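Local coordinates for protein ribosome biogenesis GTPase A (Thermotoga maritima, PDB 3CNL) that binds and probably hydrolyses GTP as a circularly permuted GTPase thought to be required for a late step in assembly of the 50S ribosomal subunit, at residues G84-R87 / K88-L91; P222-E225 / R226-L230; T233-Q237 / G238-R242. One frame throughout, in Å; residues are numbered along the deposited sequence.

Contact 1: residues G84-R87 / K88-L91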
loop_
_atom_site.group_PDB
_atom_site.type_symbol
_atom_site.label_atom_id
_atom_site.label_comp_id
_atom_site.label_asym_id
_atom_site.label_seq_id
_atom_site.Cartn_x
_atom_site.Cartn_y
_atom_site.Cartn_z
ATOM N N GLY A 84 0.521 -12.956 6.816
ATOM C CA GLY A 84 0.422 -14.182 7.608
ATOM C C GLY A 84 -0.417 -15.283 6.996
ATOM O O GLY A 84 -0.574 -16.353 7.596
ATOM N N GLU A 85 -0.966 -15.014 5.815
ATOM C CA GLU A 85 -1.757 -15.993 5.074
ATOM C C GLU A 85 -0.838 -16.975 4.350
ATOM O O GLU A 85 0.100 -16.552 3.691
ATOM C CB GLU A 85 -2.665 -15.269 4.085
ATOM C CG GLU A 85 -3.488 -16.174 3.224
ATOM C CD GLU A 85 -4.412 -15.419 2.322
ATOM O OE1 GLU A 85 -5.527 -15.093 2.777
ATOM O OE2 GLU A 85 -4.024 -15.165 1.154
ATOM N N PRO A 86 -1.096 -18.295 4.472
ATOM C CA PRO A 86 -0.177 -19.319 3.938
ATOM C C PRO A 86 0.105 -19.192 2.435
ATOM O O PRO A 86 -0.779 -18.809 1.680
ATOM C CB PRO A 86 -0.922 -20.633 4.210
ATOM C CG PRO A 86 -1.847 -20.332 5.323
ATOM C CD PRO A 86 -2.275 -18.906 5.118
ATOM N N ARG A 87 1.334 -19.511 2.031
ATOM C CA ARG A 87 1.747 -19.546 0.614
ATOM C C ARG A 87 0.745 -20.293 -0.278
ATOM O O ARG A 87 0.388 -19.835 -1.361
ATOM C CB ARG A 87 3.140 -20.175 0.493
ATOM C CG ARG A 87 3.737 -20.133 -0.918
ATOM C CD ARG A 87 5.115 -20.774 -0.984
ATOM N NE ARG A 87 5.672 -20.723 -2.341
ATOM C CZ ARG A 87 5.412 -21.604 -3.307
ATOM N NH1 ARG A 87 4.572 -22.629 -3.098
ATOM N NH2 ARG A 87 5.977 -21.455 -4.493
ATOM N N LYS A 88 0.261 -21.425 0.213
ATOM C CA LYS A 88 -0.684 -22.277 -0.503
ATOM C C LYS A 88 -2.013 -21.587 -0.802
ATOM O O LYS A 88 -2.603 -21.781 -1.880
ATOM C CB LYS A 88 -0.951 -23.561 0.308
ATOM C CG LYS A 88 0.238 -24.057 1.144
ATOM C CD LYS A 88 0.408 -23.240 2.436
ATOM C CE LYS A 88 1.698 -23.559 3.156
ATOM N NZ LYS A 88 2.843 -22.854 2.519
ATOM N N VAL A 89 -2.492 -20.807 0.171
ATOM C CA VAL A 89 -3.765 -20.077 0.061
ATOM C C VAL A 89 -3.627 -18.913 -0.933
ATOM O O VAL A 89 -4.532 -18.649 -1.729
ATOM C CB VAL A 89 -4.209 -19.498 1.436
ATOM C CG1 VAL A 89 -5.474 -18.656 1.290
ATOM C CG2 VAL A 89 -4.391 -20.607 2.474
ATOM N N LEU A 90 -2.493 -18.221 -0.861
ATOM C CA LEU A 90 -2.188 -17.118 -1.786
ATOM C C LEU A 90 -2.171 -17.611 -3.224
ATOM O O LEU A 90 -2.785 -17.026 -4.085
ATOM C CB LEU A 90 -0.822 -16.510 -1.465
ATOM C CG LEU A 90 -0.577 -15.007 -1.645
ATOM C CD1 LEU A 90 0.901 -14.760 -1.900
ATOM C CD2 LEU A 90 -1.455 -14.321 -2.693
ATOM N N LEU A 91 -1.450 -18.697 -3.474
ATOM C CA LEU A 91 -1.276 -19.206 -4.830
ATOM C C LEU A 91 -2.594 -19.684 -5.403
ATOM O O LEU A 91 -2.866 -19.516 -6.593
ATOM C CB LEU A 91 -0.249 -20.335 -4.843
ATOM C CG LEU A 91 1.210 -19.941 -4.669
ATOM C CD1 LEU A 91 2.014 -21.187 -4.653
ATOM C CD2 LEU A 91 1.639 -19.032 -5.822
HETATM O O HOH W 1 2.970 -23.940 -0.768
HETATM O O HOH W 2 3.020 -20.635 4.216
#
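Glu85 reaches across to Val89 as the loop after strand 78-80 turns into helix 87-94. Its CG is anti to the backbone N (chi1 178°) and the chain stays extended to CD, crossing the valine at about a right angle, with CD 3.6 Å from Val89 CG1. The carboxylate is engaged beyond this turn: OE1 forms a salt bridge with Lys93 NZ, and OE2 a hydrogen bond with Thr81 OG1.

Pro86 is the N-cap residue. Its side chain offers no acceptor, and its carbonyl does the backbone work: Leu90 N donates to Pro86 O over 3.1 Å at an N-H...O angle of 166°, while Val89 N adds a weak, bent bond to the same oxygen. The pyrrolidine lies alongside Val89 (Pro86 CD to Val89 CG2, 3.8 Å). Pro86 CB also comes within 3.4 Å of Lys88 CD, tighter than ordinary carbon packing.

Arg87 closes the next turn, its O accepting from Leu91 N at 3.0 Å. The chain runs straight from CG to NE and brings the guanidinium next to Leu91, whose CD1 sits over one face, 3.2 Å above the plane and displaced toward the rim. One water lies in that plane at the edge, bonded to NH1, and NH2 donates to Leu119 O on helix 112-120. A second water accepts from Arg87 N and from Lys88 NZ at 2.8 Å, serving a first-turn amide that precedes the intrahelical bonds.

The two like charges, Arg87 NH1 and Lys88 NZ, stand 5.9 Å apart; the first water accepts from Arg87 NH1 and, weakly, from Lys88 NZ, which probably eases the repulsion. The carboxylate's charge is met by Lys93 within the same helix, while Thr81 and Leu119 link the helix start to its surroundings.

Contact 2: residues P222-E225 / R226-L230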
loop_
_atom_site.group_PDB
_atom_site.type_symbol
_atom_site.label_atom_id
_atom_site.label_comp_id
_atom_site.label_asym_id
_atom_site.label_seq_id
_atom_site.Cartn_x
_atom_site.Cartn_y
_atom_site.Cartn_z
ATOM N N PRO A 222 7.648 19.992 23.377
ATOM C CA PRO A 222 7.203 18.832 22.585
ATOM C C PRO A 222 7.605 18.946 21.113
ATOM O O PRO A 222 7.358 19.976 20.482
ATOM C CB PRO A 222 5.676 18.855 22.757
ATOM C CG PRO A 222 5.486 19.420 24.135
ATOM C CD PRO A 222 6.569 20.494 24.253
ATOM N N ASP A 223 8.252 17.910 20.584
ATOM C CA ASP A 223 8.681 17.917 19.184
ATOM C C ASP A 223 7.562 17.373 18.287
ATOM O O ASP A 223 7.421 16.161 18.145
ATOM C CB ASP A 223 9.968 17.095 18.995
ATOM C CG ASP A 223 10.669 17.388 17.667
ATOM O OD1 ASP A 223 10.018 17.870 16.713
ATOM O OD2 ASP A 223 11.896 17.154 17.573
ATOM N N ILE A 224 6.788 18.280 17.683
ATOM C CA ILE A 224 5.654 17.902 16.822
ATOM C C ILE A 224 6.115 17.237 15.529
ATOM O O ILE A 224 5.501 16.285 15.075
ATOM C CB ILE A 224 4.717 19.102 16.494
ATOM C CG1 ILE A 224 4.358 19.892 17.763
ATOM C CG2 ILE A 224 3.458 18.630 15.734
ATOM C CD1 ILE A 224 3.693 19.107 18.874
ATOM N N GLU A 225 7.198 17.719 14.936
ATOM C CA GLU A 225 7.744 17.066 13.744
ATOM C C GLU A 225 8.015 15.561 13.940
ATOM O O GLU A 225 7.681 14.742 13.080
ATOM C CB GLU A 225 9.020 17.765 13.305
ATOM C CG GLU A 225 9.488 17.325 11.939
ATOM C CD GLU A 225 10.700 18.080 11.482
ATOM O OE1 GLU A 225 10.560 18.913 10.557
ATOM O OE2 GLU A 225 11.788 17.856 12.059
ATOM N N ARG A 226 8.613 15.216 15.078
ATOM C CA ARG A 226 8.937 13.838 15.422
ATOM C C ARG A 226 7.713 13.030 15.847
ATOM O O ARG A 226 7.646 11.829 15.596
ATOM C CB ARG A 226 9.974 13.809 16.552
ATOM C CG ARG A 226 11.428 13.971 16.104
ATOM C CD ARG A 226 12.373 13.778 17.300
ATOM N NE ARG A 226 12.466 12.368 17.682
ATOM C CZ ARG A 226 12.932 11.927 18.847
ATOM N NH1 ARG A 226 13.342 12.781 19.783
ATOM N NH2 ARG A 226 12.966 10.621 19.083
ATOM N N ALA A 227 6.760 13.684 16.517
ATOM C CA ALA A 227 5.489 13.047 16.840
ATOM C C ALA A 227 4.752 12.643 15.562
ATOM O O ALA A 227 4.225 11.537 15.470
ATOM C CB ALA A 227 4.608 13.968 17.697
ATOM N N LEU A 228 4.722 13.551 14.591
ATOM C CA LEU A 228 4.095 13.273 13.295
ATOM C C LEU A 228 4.748 12.094 12.586
ATOM O O LEU A 228 4.062 11.183 12.147
ATOM C CB LEU A 228 4.111 14.504 12.383
ATOM C CG LEU A 228 3.267 15.719 12.777
ATOM C CD1 LEU A 228 3.806 16.984 12.118
ATOM C CD2 LEU A 228 1.794 15.515 12.442
ATOM N N MET A 229 6.067 12.127 12.446
ATOM C CA MET A 229 6.805 11.014 11.838
ATOM C C MET A 229 6.475 9.680 12.500
ATOM O O MET A 229 6.126 8.713 11.827
ATOM C CB MET A 229 8.316 11.282 11.930
ATOM C CG MET A 229 9.210 10.065 11.694
ATOM S SD MET A 229 9.291 9.633 9.943
ATOM C CE MET A 229 10.806 8.660 9.859
ATOM N N LEU A 230 6.586 9.634 13.825
ATOM C CA LEU A 230 6.338 8.415 14.588
ATOM C C LEU A 230 4.876 8.003 14.552
ATOM O O LEU A 230 4.568 6.816 14.431
ATOM C CB LEU A 230 6.803 8.617 16.027
ATOM C CG LEU A 230 6.629 7.559 17.125
ATOM C CD1 LEU A 230 7.197 6.190 16.763
ATOM C CD2 LEU A 230 7.295 8.094 18.404
#
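The N-terminal cap of helix 224-236 is built by Asp223, whose carboxylate turns back over the first turn toward Arg226. Asp223 OD1 accepts from Arg226 N at 3.4 Å; the bond is weak by length although nearly straight at 160°. CG set anti to the backbone N (chi1 -164°) swings the carboxylate back to the amide of Arg226. The other oxygen, Asp223 OD2, rests against the aliphatic part of the arginine, 3.4 Å from Arg226 CD. The guanidinium itself leads away: with Arg226 NE 4.8 Å from Asp223 OD2 the charged atoms are not in contact; the two planes are 88° apart.

Below the cap, helical bonds run in order. Asp223 O takes Ala227 N at 3.0 Å, Ile224 O takes Leu228 N at 2.9 Å, and Glu225 O takes Met229 N. One turn apart, Ile224 CG2 and Leu228 CD1 meet at 4.0 Å, and Leu228 CG also leans on Ile224 O at 3.3 Å. The inner side of the turn is covered by helix 202-212, with Phe209 against Ala227 and Phe202 against Leu228; Leu215 touches Arg226 and Leu230.

With an alanine in place of Asp223 the carboxylate is gone, and the amide of Arg226 would probably lose its capping acceptor, leaving the arginine methylenes freer to turn.

Chemically, a negative group at the amino end of a helix is likely to be favoured by the helix dipole, and the nearby arginine charge may add a longer-range attraction without a direct bond.

Contact 3: residues T233-Q237 / G238-R242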
loop_
_atom_site.group_PDB
_atom_site.type_symbol
_atom_site.label_atom_id
_atom_site.label_comp_id
_atom_site.label_asym_id
_atom_site.label_seq_id
_atom_site.Cartn_x
_atom_site.Cartn_y
_atom_site.Cartn_z
ATOM N N THR A 233 4.046 6.596 11.105
ATOM C CA THR A 233 4.772 5.333 10.964
ATOM C C THR A 233 3.994 4.264 11.692
ATOM O O THR A 233 3.753 3.193 11.147
ATOM C CB THR A 233 6.193 5.449 11.533
ATOM O OG1 THR A 233 6.919 6.364 10.708
ATOM C CG2 THR A 233 6.908 4.090 11.534
ATOM N N GLU A 234 3.564 4.563 12.914
ATOM C CA GLU A 234 2.700 3.661 13.648
ATOM C C GLU A 234 1.346 3.368 12.973
ATOM O O GLU A 234 0.904 2.216 12.939
ATOM C CB GLU A 234 2.490 4.178 15.074
ATOM C CG GLU A 234 3.719 3.950 15.953
ATOM C CD GLU A 234 3.476 4.264 17.403
ATOM O OE1 GLU A 234 4.361 3.943 18.221
ATOM O OE2 GLU A 234 2.417 4.837 17.731
ATOM N N VAL A 235 0.685 4.390 12.448
ATOM C CA VAL A 235 -0.572 4.182 11.692
ATOM C C VAL A 235 -0.366 3.224 10.498
ATOM O O VAL A 235 -1.167 2.298 10.275
ATOM C CB VAL A 235 -1.192 5.516 11.196
ATOM C CG1 VAL A 235 -2.338 5.245 10.246
ATOM C CG2 VAL A 235 -1.699 6.343 12.384
ATOM N N ALA A 236 0.701 3.466 9.747
ATOM C CA ALA A 236 1.034 2.711 8.534
ATOM C C ALA A 236 1.263 1.223 8.838
ATOM O O ALA A 236 0.956 0.354 8.014
ATOM C CB ALA A 236 2.262 3.298 7.914
ATOM N N GLN A 237 1.794 0.964 10.036
ATOM C CA GLN A 237 2.078 -0.368 10.557
ATOM C C GLN A 237 0.863 -1.048 11.196
ATOM O O GLN A 237 0.932 -2.208 11.574
ATOM C CB GLN A 237 3.238 -0.280 11.563
ATOM C CG GLN A 237 4.561 0.161 10.918
ATOM C CD GLN A 237 5.670 0.456 11.909
ATOM O OE1 GLN A 237 5.416 0.741 13.074
ATOM N NE2 GLN A 237 6.920 0.407 11.441
ATOM N N GLY A 238 -0.264 -0.350 11.285
ATOM C CA GLY A 238 -1.448 -0.916 11.906
ATOM C C GLY A 238 -1.400 -0.910 13.430
ATOM O O GLY A 238 -2.198 -1.603 14.078
ATOM N N LYS A 239 -0.483 -0.119 14.005
ATOM C CA LYS A 239 -0.293 -0.065 15.469
ATOM C C LYS A 239 -1.238 0.920 16.149
ATOM O O LYS A 239 -1.219 1.064 17.376
ATOM C CB LYS A 239 1.160 0.282 15.822
ATOM C CG LYS A 239 2.149 -0.873 15.622
ATOM C CD LYS A 239 3.567 -0.363 15.443
ATOM C CE LYS A 239 4.517 -1.486 15.000
ATOM N NZ LYS A 239 4.935 -2.327 16.170
ATOM N N ALA A 240 -2.080 1.575 15.352
ATOM C CA ALA A 240 -2.962 2.623 15.847
ATOM C C ALA A 240 -4.436 2.266 15.652
ATOM O O ALA A 240 -5.293 3.153 15.649
ATOM C CB ALA A 240 -2.625 3.961 15.172
ATOM N N GLY A 241 -4.710 0.967 15.509
ATOM C CA GLY A 241 -6.042 0.434 15.230
ATOM C C GLY A 241 -6.227 -0.216 13.859
ATOM O O GLY A 241 -5.602 0.221 12.885
ATOM N N ARG A 242 -7.081 -1.254 13.801
ATOM C CA ARG A 242 -7.613 -1.844 12.549
ATOM C C ARG A 242 -8.534 -0.822 11.902
ATOM O O ARG A 242 -9.698 -0.702 12.264
ATOM C CB ARG A 242 -8.445 -3.105 12.810
ATOM C CG ARG A 242 -7.883 -4.437 12.335
ATOM C CD ARG A 242 -9.000 -5.480 12.175
ATOM N NE ARG A 242 -8.499 -6.851 12.278
ATOM C CZ ARG A 242 -8.365 -7.697 11.262
ATOM N NH1 ARG A 242 -8.698 -7.339 10.034
ATOM N NH2 ARG A 242 -7.874 -8.906 11.479
HETATM O O HOH W 3 -3.035 1.717 12.361
#
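Glu234 and Val235 receive the two backbone bonds that fold the chain back as helix 224-236 ends. Lys239 N donates to Glu234 O at 2.9 Å, and Gly238 N donates to Val235 O at 3.0 Å. The second bond comes in from above the Val235 carbonyl plane, 65° out of it and not on a lone pair, as a three-residue return tends to do. Beside these bonds Glu234 CB and Lys239 CB approach to 4.2 Å, and Val235 CG2 packs on Ala240 CB at 3.8 Å; with CG1 anti to the backbone N (chi1 171°), the CG2 branch is the one turned to the alanine methyl.

The pair of bonds, six-to-one and five-to-two, with positive phi (78°) at Gly238, defines a Schellman motif. A CB at Gly238 would fall 2.6 Å from Gln237 O, a clash that glycine avoids. Flanking the turn, Gln237 and Lys239 meet through their side chains: the amide oxygen Gln237 OE1 lies 3.1 Å from Lys239 CE, against CE and CD, the last two methylenes before the amine.

Further out, a water continues the turn. It accepts from Ala240 N at 3.1 Å and lies within hydrogen-bonding reach of Val235 O and Gly241 O, so it spans the end of the helix and the departing loop. Val235 O also accepts from Arg32 NH1, and the same arginine holds Ala236 O through NH2, so a guanidinium supplies donors to two carbonyls at the helix end, where the helix's own amides run out. Phe192 of helix 182-196 covers Val235 and Ala240 together. The Glu234 carboxylate is held by a salt bridge from OE1 to Arg213 NH1, and the side chain of Gln237 comes within about 5 Å of the bound nucleotide analogue GNP.

How the contacts relate
Contacts 2 and 3 mark the two ends of one helix, 224-236, its N-cap and its C-terminal Schellman turn; the centres of the two contacts lie about 15 Å apart. Contact 1 starts a different helix, 87-94, on the opposite side of the chain's centre from contact 2, with centres 37 Å apart. Contact 3 is nearer to contact 1, about 10 Å between nearest atoms, and both approach the GNP site: the Gln237 side chain is about 5 Å from the ligand and the Glu85 side chain about 8 Å. In contact 2 the side chain of Met229 is about 13 Å from the bound GNP, so the C-terminal end of helix 224-236 is the nearer to the nucleotide.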